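Local coordinates for kinesin-like protein KIF19 (Mus musculus, PDB 5GSZ) that walks toward microtubule plus ends as a kinesin-8 motor and depolymerizes microtubules at ciliary tips, so regulating the length of motile cilia, at residues G91-Y96 with N129-A134; I123-L128 with K193-L198. All coordinates share one frame; numbering follows the deposited sequence.

Contact 1: G91-Y96 with N129-A134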
ATOM      1  N   GLY A  91      17.935  -1.293   3.879  1.00 44.11           N
ATOM      2  CA  GLY A  91      17.854  -2.683   3.461  1.00 42.94           C
ATOM      3  C   GLY A  91      17.667  -2.848   1.963  1.00 50.68           C
ATOM      4  O   GLY A  91      18.192  -3.793   1.362  1.00 48.22           O
ATOM      5  N   VAL A  92      16.917  -1.939   1.336  1.00 46.15           N
ATOM      6  CA  VAL A  92      16.606  -2.121  -0.074  1.00 46.13           C
ATOM      7  C   VAL A  92      17.864  -1.990  -0.917  1.00 46.36           C
ATOM      8  O   VAL A  92      18.077  -2.758  -1.861  1.00 49.93           O
ATOM      9  CB  VAL A  92      15.504  -1.143  -0.519  1.00 41.92           C
ATOM     10  CG1 VAL A  92      15.347  -1.166  -2.022  1.00 38.75           C
ATOM     11  CG2 VAL A  92      14.180  -1.529   0.132  1.00 47.83           C
ATOM     12  N   ILE A  93      18.729  -1.035  -0.596  1.00 45.90           N
ATOM     13  CA  ILE A  93      19.917  -0.904  -1.423  1.00 48.54           C
ATOM     14  C   ILE A  93      20.937  -1.976  -1.069  1.00 50.68           C
ATOM     15  O   ILE A  93      21.828  -2.260  -1.869  1.00 54.41           O
ATOM     16  CB  ILE A  93      20.506   0.512  -1.325  1.00 48.86           C
ATOM     17  CG1 ILE A  93      20.864   0.873   0.102  1.00 45.30           C
ATOM     18  CG2 ILE A  93      19.522   1.551  -1.828  1.00 46.24           C
ATOM     19  CD1 ILE A  93      21.491   2.252   0.164  1.00 48.75           C
ATOM     20  N   SER A  94      20.791  -2.612   0.085  1.00 50.67           N
ATOM     21  CA  SER A  94      21.627  -3.718   0.524  1.00 49.07           C
ATOM     22  C   SER A  94      21.197  -5.058  -0.049  1.00 56.53           C
ATOM     23  O   SER A  94      21.824  -6.072   0.277  1.00 55.32           O
ATOM     24  CB  SER A  94      21.605  -3.807   2.049  1.00 47.45           C
ATOM     25  OG  SER A  94      22.153  -2.631   2.617  1.00 58.78           O
ATOM     26  N   GLY A  95      20.127  -5.093  -0.847  1.00 53.39           N
ATOM     27  CA  GLY A  95      19.627  -6.320  -1.430  1.00 50.27           C
ATOM     28  C   GLY A  95      18.411  -6.932  -0.764  1.00 52.81           C
ATOM     29  O   GLY A  95      17.939  -7.981  -1.220  1.00 54.75           O
ATOM     30  N   TYR A  96      17.876  -6.325   0.281  1.00 52.03           N
ATOM     31  CA  TYR A  96      16.672  -6.882   0.872  1.00 53.98           C
ATOM     32  C   TYR A  96      15.430  -6.293   0.198  1.00 56.09           C
ATOM     33  O   TYR A  96      15.482  -5.240  -0.449  1.00 60.96           O
ATOM     34  CB  TYR A  96      16.675  -6.651   2.382  1.00 53.89           C
ATOM     35  CG  TYR A  96      17.717  -7.504   3.073  1.00 61.75           C
ATOM     36  CD1 TYR A  96      19.073  -7.174   3.029  1.00 63.24           C
ATOM     37  CD2 TYR A  96      17.355  -8.684   3.715  1.00 70.68           C
ATOM     38  CE1 TYR A  96      20.029  -7.976   3.655  1.00 68.84           C
ATOM     39  CE2 TYR A  96      18.296  -9.489   4.337  1.00 73.09           C
ATOM     40  CZ  TYR A  96      19.632  -9.134   4.303  1.00 80.02           C
ATOM     41  OH  TYR A  96      20.574  -9.940   4.918  1.00 94.58           O
ATOM     42  N   ASN A 129      13.591   9.777  -2.689  1.00 56.45           N
ATOM     43  CA  ASN A 129      14.540  10.844  -2.428  1.00 54.69           C
ATOM     44  C   ASN A 129      15.625  10.399  -1.455  1.00 52.85           C
ATOM     45  O   ASN A 129      16.818  10.551  -1.726  1.00 57.52           O
ATOM     46  CB  ASN A 129      13.772  12.042  -1.897  1.00 56.05           C
ATOM     47  CG  ASN A 129      14.367  13.331  -2.326  1.00 66.57           C
ATOM     48  OD1 ASN A 129      15.468  13.711  -1.902  1.00 74.10           O
ATOM     49  ND2 ASN A 129      13.679  13.996  -3.237  1.00 59.98           N
ATOM     50  N   ASP A 130      15.230   9.842  -0.320  1.00 50.01           N
ATOM     51  CA  ASP A 130      16.221   9.283   0.579  1.00 56.30           C
ATOM     52  C   ASP A 130      16.938   8.092  -0.035  1.00 55.17           C
ATOM     53  O   ASP A 130      17.995   7.676   0.460  1.00 51.13           O
ATOM     54  CB  ASP A 130      15.563   8.862   1.885  1.00 53.90           C
ATOM     55  CG  ASP A 130      15.388  10.000   2.831  1.00 56.17           C
ATOM     56  OD1 ASP A 130      15.950  11.086   2.547  1.00 61.22           O
ATOM     57  OD2 ASP A 130      14.722   9.789   3.866  1.00 54.97           O
ATOM     58  N   LEU A 131      16.378   7.527  -1.090  1.00 50.42           N
ATOM     59  CA  LEU A 131      17.030   6.409  -1.735  1.00 54.27           C
ATOM     60  C   LEU A 131      18.268   6.883  -2.485  1.00 55.69           C
ATOM     61  O   LEU A 131      19.348   6.296  -2.359  1.00 52.52           O
ATOM     62  CB  LEU A 131      16.025   5.728  -2.653  1.00 51.31           C
ATOM     63  CG  LEU A 131      16.336   4.297  -3.019  1.00 51.62           C
ATOM     64  CD1 LEU A 131      15.033   3.521  -3.087  1.00 47.64           C
ATOM     65  CD2 LEU A 131      17.040   4.297  -4.360  1.00 55.81           C
ATOM     66  N   PHE A 132      18.133   7.987  -3.228  1.00 57.44           N
ATOM     67  CA  PHE A 132      19.240   8.546  -3.996  1.00 54.85           C
ATOM     68  C   PHE A 132      20.293   9.210  -3.113  1.00 54.26           C
ATOM     69  O   PHE A 132      21.464   9.268  -3.495  1.00 57.14           O
ATOM     70  CB  PHE A 132      18.698   9.544  -5.012  1.00 54.37           C
ATOM     71  CG  PHE A 132      17.732   8.940  -5.979  1.00 60.45           C
ATOM     72  CD1 PHE A 132      17.849   7.608  -6.351  1.00 63.39           C
ATOM     73  CD2 PHE A 132      16.689   9.689  -6.500  1.00 62.62           C
ATOM     74  CE1 PHE A 132      16.958   7.041  -7.244  1.00 57.46           C
ATOM     75  CE2 PHE A 132      15.789   9.130  -7.375  1.00 58.33           C
ATOM     76  CZ  PHE A 132      15.924   7.807  -7.747  1.00 64.00           C
ATOM     77  N   ARG A 133      19.911   9.728  -1.948  1.00 51.19           N
ATOM     78  CA  ARG A 133      20.917  10.199  -1.001  1.00 56.83           C
ATOM     79  C   ARG A 133      21.719   9.036  -0.429  1.00 54.54           C
ATOM     80  O   ARG A 133      22.956   9.038  -0.471  1.00 53.83           O
ATOM     81  CB  ARG A 133      20.258  10.988   0.128  1.00 61.03           C
ATOM     82  CG  ARG A 133      19.772  12.356  -0.277  1.00 65.25           C
ATOM     83  CD  ARG A 133      19.406  13.169   0.941  1.00 68.68           C
ATOM     84  NE  ARG A 133      18.911  14.471   0.531  1.00 73.16           N
ATOM     85  CZ  ARG A 133      17.629  14.746   0.329  1.00 80.60           C
ATOM     86  NH1 ARG A 133      16.706  13.804   0.529  1.00 73.96           N
ATOM     87  NH2 ARG A 133      17.270  15.968  -0.054  1.00 79.46           N
ATOM     88  N   ALA A 134      21.025   8.047   0.137  1.00 54.15           N
ATOM     89  CA  ALA A 134      21.678   6.845   0.635  1.00 51.71           C
ATOM     90  C   ALA A 134      22.576   6.210  -0.417  1.00 55.59           C
ATOM     91  O   ALA A 134      23.618   5.632  -0.080  1.00 57.00           O
ATOM     92  CB  ALA A 134      20.623   5.840   1.099  1.00 52.98           C
TER
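Ile93 meets Ala134 and Leu131 in a small, wholly apolar contact between the end of helix 89-93 and the later turns of helix 123-136. The ethyl branch makes the nearer approach: its terminal CD1 comes to 3.8 Å from CB of Ala134. The methyl branch serves the other partner, with Ile93 CG2 lying 4.4 Å from CG of Leu131. CG1 of Ile93 sits between the backbone N and the carbonyl carbon (chi1 58°), a position helices seldom give this residue, and the extended chi2 then carries CD1 on to the alanine. A beta-branched side chain suits the place because its two arms reach two residues one helical turn apart; alanine, with its lone methyl, lets the tip of the ethyl arm come in close to the helix.

Both helices belong to the kinesin motor domain, built around a mixed eight-stranded sheet. Helix 89-93 leads directly into strand 97-103, the strand that runs into the P-loop, and the chain turns there through a Schellman motif. Gly95 takes positive phi (102°), where a CB would press against the preceding carbonyl oxygen, so glycine fits this point. Two backbone bonds close the motif, Tyr96 N to Gly91 O at 2.8 Å and Gly95 N to Val92 O at 3.3 Å.

Charged groups lie on another part of helix 123-136. Arg133 NH1 forms a salt bridge with OD1 of Asp130 at 3.5 Å, its hydrogen bond weak and bent. The other carboxylate oxygen, OD2, makes a salt bridge to Lys86 and a hydrogen bond to Tyr81 of helix 77-84. Ile89, from the first turn of helix 89-93, also packs on Asp130 and Ala134.

Contact 2: I123-L128 with K193-L198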
ATOM      1  N   ILE A 123       4.520   9.297   0.060  1.00 42.28           N
ATOM      2  CA  ILE A 123       5.543   8.308   0.382  1.00 44.24           C
ATOM      3  C   ILE A 123       6.466   8.048  -0.808  1.00 46.48           C
ATOM      4  O   ILE A 123       7.680   7.893  -0.631  1.00 45.71           O
ATOM      5  CB  ILE A 123       4.887   7.000   0.863  1.00 42.09           C
ATOM      6  CG1 ILE A 123       4.256   7.182   2.237  1.00 43.42           C
ATOM      7  CG2 ILE A 123       5.914   5.856   0.891  1.00 42.83           C
ATOM      8  CD1 ILE A 123       5.234   7.639   3.281  1.00 46.93           C
ATOM      9  N   TYR A 124       5.909   7.944  -2.021  1.00 40.09           N
ATOM     10  CA  TYR A 124       6.694   7.685  -3.226  1.00 41.27           C
ATOM     11  C   TYR A 124       7.923   8.576  -3.311  1.00 42.81           C
ATOM     12  O   TYR A 124       9.051   8.092  -3.188  1.00 43.86           O
ATOM     13  CB  TYR A 124       5.876   7.893  -4.507  1.00 40.36           C
ATOM     14  CG  TYR A 124       4.710   6.947  -4.735  1.00 42.67           C
ATOM     15  CD1 TYR A 124       4.670   5.677  -4.168  1.00 47.48           C
ATOM     16  CD2 TYR A 124       3.645   7.335  -5.530  1.00 38.46           C
ATOM     17  CE1 TYR A 124       3.578   4.820  -4.405  1.00 47.53           C
ATOM     18  CE2 TYR A 124       2.586   6.508  -5.767  1.00 42.24           C
ATOM     19  CZ  TYR A 124       2.541   5.253  -5.209  1.00 42.57           C
ATOM     20  OH  TYR A 124       1.455   4.445  -5.476  1.00 41.02           O
ATOM     21  N   VAL A 125       7.713   9.878  -3.502  1.00 39.91           N
ATOM     22  CA  VAL A 125       8.837  10.766  -3.764  1.00 41.92           C
ATOM     23  C   VAL A 125       9.729  10.895  -2.531  1.00 43.32           C
ATOM     24  O   VAL A 125      10.954  10.984  -2.652  1.00 52.29           O
ATOM     25  CB  VAL A 125       8.355  12.143  -4.286  1.00 47.38           C
ATOM     26  CG1 VAL A 125       7.440  11.999  -5.491  1.00 53.10           C
ATOM     27  CG2 VAL A 125       7.639  12.913  -3.221  1.00 49.48           C
ATOM     28  N   ARG A 126       9.154  10.889  -1.333  1.00 42.59           N
ATOM     29  CA  ARG A 126       9.999  10.971  -0.141  1.00 44.74           C
ATOM     30  C   ARG A 126      10.918   9.767  -0.060  1.00 47.86           C
ATOM     31  O   ARG A 126      12.099   9.891   0.280  1.00 53.44           O
ATOM     32  CB  ARG A 126       9.146  11.093   1.130  1.00 47.97           C
ATOM     33  CG  ARG A 126       8.476  12.442   1.253  1.00 44.88           C
ATOM     34  CD  ARG A 126       7.402  12.519   2.312  1.00 47.50           C
ATOM     35  NE  ARG A 126       7.389  13.886   2.834  1.00 53.59           N
ATOM     36  CZ  ARG A 126       6.753  14.922   2.290  1.00 55.11           C
ATOM     37  NH1 ARG A 126       6.020  14.780   1.196  1.00 58.69           N
ATOM     38  NH2 ARG A 126       6.852  16.119   2.837  1.00 53.22           N
ATOM     39  N   THR A 127      10.404   8.600  -0.425  1.00 48.94           N
ATOM     40  CA  THR A 127      11.215   7.395  -0.402  1.00 49.98           C
ATOM     41  C   THR A 127      12.217   7.366  -1.547  1.00 48.14           C
ATOM     42  O   THR A 127      13.379   7.001  -1.337  1.00 50.01           O
ATOM     43  CB  THR A 127      10.314   6.166  -0.439  1.00 44.99           C
ATOM     44  OG1 THR A 127       9.251   6.343   0.502  1.00 45.87           O
ATOM     45  CG2 THR A 127      11.093   4.921  -0.070  1.00 38.95           C
ATOM     46  N   LEU A 128      11.791   7.729  -2.763  1.00 48.05           N
ATOM     47  CA  LEU A 128      12.753   7.826  -3.860  1.00 46.97           C
ATOM     48  C   LEU A 128      13.879   8.781  -3.515  1.00 53.71           C
ATOM     49  O   LEU A 128      15.021   8.593  -3.951  1.00 56.17           O
ATOM     50  CB  LEU A 128      12.072   8.257  -5.160  1.00 43.11           C
ATOM     51  CG  LEU A 128      11.302   7.221  -5.993  1.00 51.80           C
ATOM     52  CD1 LEU A 128      10.025   6.690  -5.405  1.00 48.63           C
ATOM     53  CD2 LEU A 128      11.016   7.769  -7.370  1.00 55.29           C
ATOM     54  N   LYS A 193      10.986  16.696  -8.746  1.00 67.35           N
ATOM     55  CA  LYS A 193       9.929  17.314  -9.537  1.00 65.57           C
ATOM     56  C   LYS A 193       9.574  16.437 -10.731  1.00 63.92           C
ATOM     57  O   LYS A 193       8.393  16.216 -11.022  1.00 60.29           O
ATOM     58  CB  LYS A 193      10.347  18.715  -9.988  1.00 61.09           C
ATOM     59  N   GLU A 194      10.586  15.903 -11.418  1.00 67.13           N
ATOM     60  CA  GLU A 194      10.324  15.057 -12.578  1.00 70.88           C
ATOM     61  C   GLU A 194       9.563  13.796 -12.180  1.00 65.34           C
ATOM     62  O   GLU A 194       8.543  13.457 -12.792  1.00 63.83           O
ATOM     63  CB  GLU A 194      11.634  14.700 -13.276  1.00 75.41           C
ATOM     64  CG  GLU A 194      12.432  15.891 -13.767  1.00 74.07           C
ATOM     65  CD  GLU A 194      13.590  15.466 -14.664  1.00 84.56           C
ATOM     66  OE1 GLU A 194      14.287  16.356 -15.207  1.00 83.90           O
ATOM     67  OE2 GLU A 194      13.791  14.238 -14.834  1.00 81.72           O
ATOM     68  N   ILE A 195      10.048  13.091 -11.154  1.00 61.62           N
ATOM     69  CA  ILE A 195       9.352  11.902 -10.660  1.00 60.42           C
ATOM     70  C   ILE A 195       7.903  12.230 -10.345  1.00 60.09           C
ATOM     71  O   ILE A 195       6.973  11.552 -10.802  1.00 57.17           O
ATOM     72  CB  ILE A 195      10.071  11.344  -9.423  1.00 60.69           C
ATOM     73  CG1 ILE A 195      11.462  10.822  -9.805  1.00 64.04           C
ATOM     74  CG2 ILE A 195       9.202  10.297  -8.763  1.00 57.42           C
ATOM     75  CD1 ILE A 195      12.453  10.785  -8.657  1.00 56.52           C
ATOM     76  N   MET A 196       7.696  13.301  -9.574  1.00 63.17           N
ATOM     77  CA  MET A 196       6.356  13.688  -9.140  1.00 61.90           C
ATOM     78  C   MET A 196       5.445  13.992 -10.328  1.00 59.79           C
ATOM     79  O   MET A 196       4.264  13.622 -10.325  1.00 58.98           O
ATOM     80  CB  MET A 196       6.447  14.890  -8.198  1.00 54.54           C
ATOM     81  CG  MET A 196       5.120  15.321  -7.631  1.00 59.15           C
ATOM     82  SD  MET A 196       4.362  13.999  -6.669  1.00 72.68           S
ATOM     83  CE  MET A 196       2.830  14.789  -6.177  1.00 60.73           C
ATOM     84  N   GLN A 197       5.971  14.662 -11.357  1.00 59.24           N
ATOM     85  CA  GLN A 197       5.166  14.898 -12.548  1.00 57.57           C
ATOM     86  C   GLN A 197       4.880  13.587 -13.272  1.00 58.57           C
ATOM     87  O   GLN A 197       3.750  13.359 -13.726  1.00 53.84           O
ATOM     88  CB  GLN A 197       5.856  15.908 -13.467  1.00 58.38           C
ATOM     89  N   LEU A 198       5.886  12.704 -13.360  1.00 57.09           N
ATOM     90  CA  LEU A 198       5.676  11.380 -13.935  1.00 55.34           C
ATOM     91  C   LEU A 198       4.533  10.663 -13.238  1.00 56.99           C
ATOM     92  O   LEU A 198       3.583  10.201 -13.881  1.00 53.32           O
ATOM     93  CB  LEU A 198       6.946  10.541 -13.819  1.00 56.28           C
ATOM     94  CG  LEU A 198       7.996  10.751 -14.893  1.00 63.93           C
ATOM     95  CD1 LEU A 198       9.237   9.930 -14.613  1.00 64.45           C
ATOM     96  CD2 LEU A 198       7.420  10.388 -16.226  1.00 55.89           C
TER
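Ile195 has its CG2 anti to the backbone N and its CG1 beside that N (chi1 -66°), which spreads both branches before Leu128. Met196 instead has CG anti to its N (chi1 -177°) and a bend at chi2, and this brings the sulfur alongside Val125. Leu128 answers with CD2, which enters the fork of the isoleucine: it is 3.4 Å from Ile195 CG2 and 3.6 Å from Ile195 CD1, the two side chains crossing at a slant. CG1 of Val125 is shared, standing 3.9 Å from Met196 SD and 4.1 Å from Ile195 CG2.

These residues join the first turns of helix 123-136 to helix 192-203, two helices that pack roughly antiparallel on one face of the motor domain's central sheet. The axes of segments 123-128 and 193-198 approach to 10.0 Å and run 150° apart in direction. Leu128 also rests on Met248 and Leu224, so it fills the space between helix 192-203 and strands 242-250 and 220-232; a long, branched aliphatic chain suits that place. Valine, being short, suits the nearest point of the two backbones, while the unbranched methionine can bend to follow its surface. The side chain of Met196 lies about 10 Å from the bound ADP, too far to touch it.

An alanine in place of Ile195 removes CG2 and CD1, which would probably leave Leu128 CD2 and Val125 CG1 facing a gap between the helices.

Polar contacts lie apart from this apolar seam. Within helix 123-136, the backbone N of Thr127 bonds to the carbonyl O of Ile123, four residues earlier, at 2.8 Å. On the other helix, Asn191 OD1 accepts a bond from the backbone N of Glu194, close to the helix start.

Overall arrangement
Helix 123-136 is common to both contacts: its first half packs on helix 192-203 in contact 2, its second on the end of helix 89-93 in contact 1. The contact centres are 15 Å apart, and the two meet where Phe132 CE2 lies 3.9 Å from Ile195 CD1. Along the chain the segments alternate, 91-96, 123-128, 129-134 and 193-198, with the P-loop falling between the first two. One continuous helix therefore ties a region preceding the nucleotide-binding loop to one well after it, all within a single motor domain. Contact 2 is the one nearer the bound ADP; contact 1 lies away from the nucleotide-binding site.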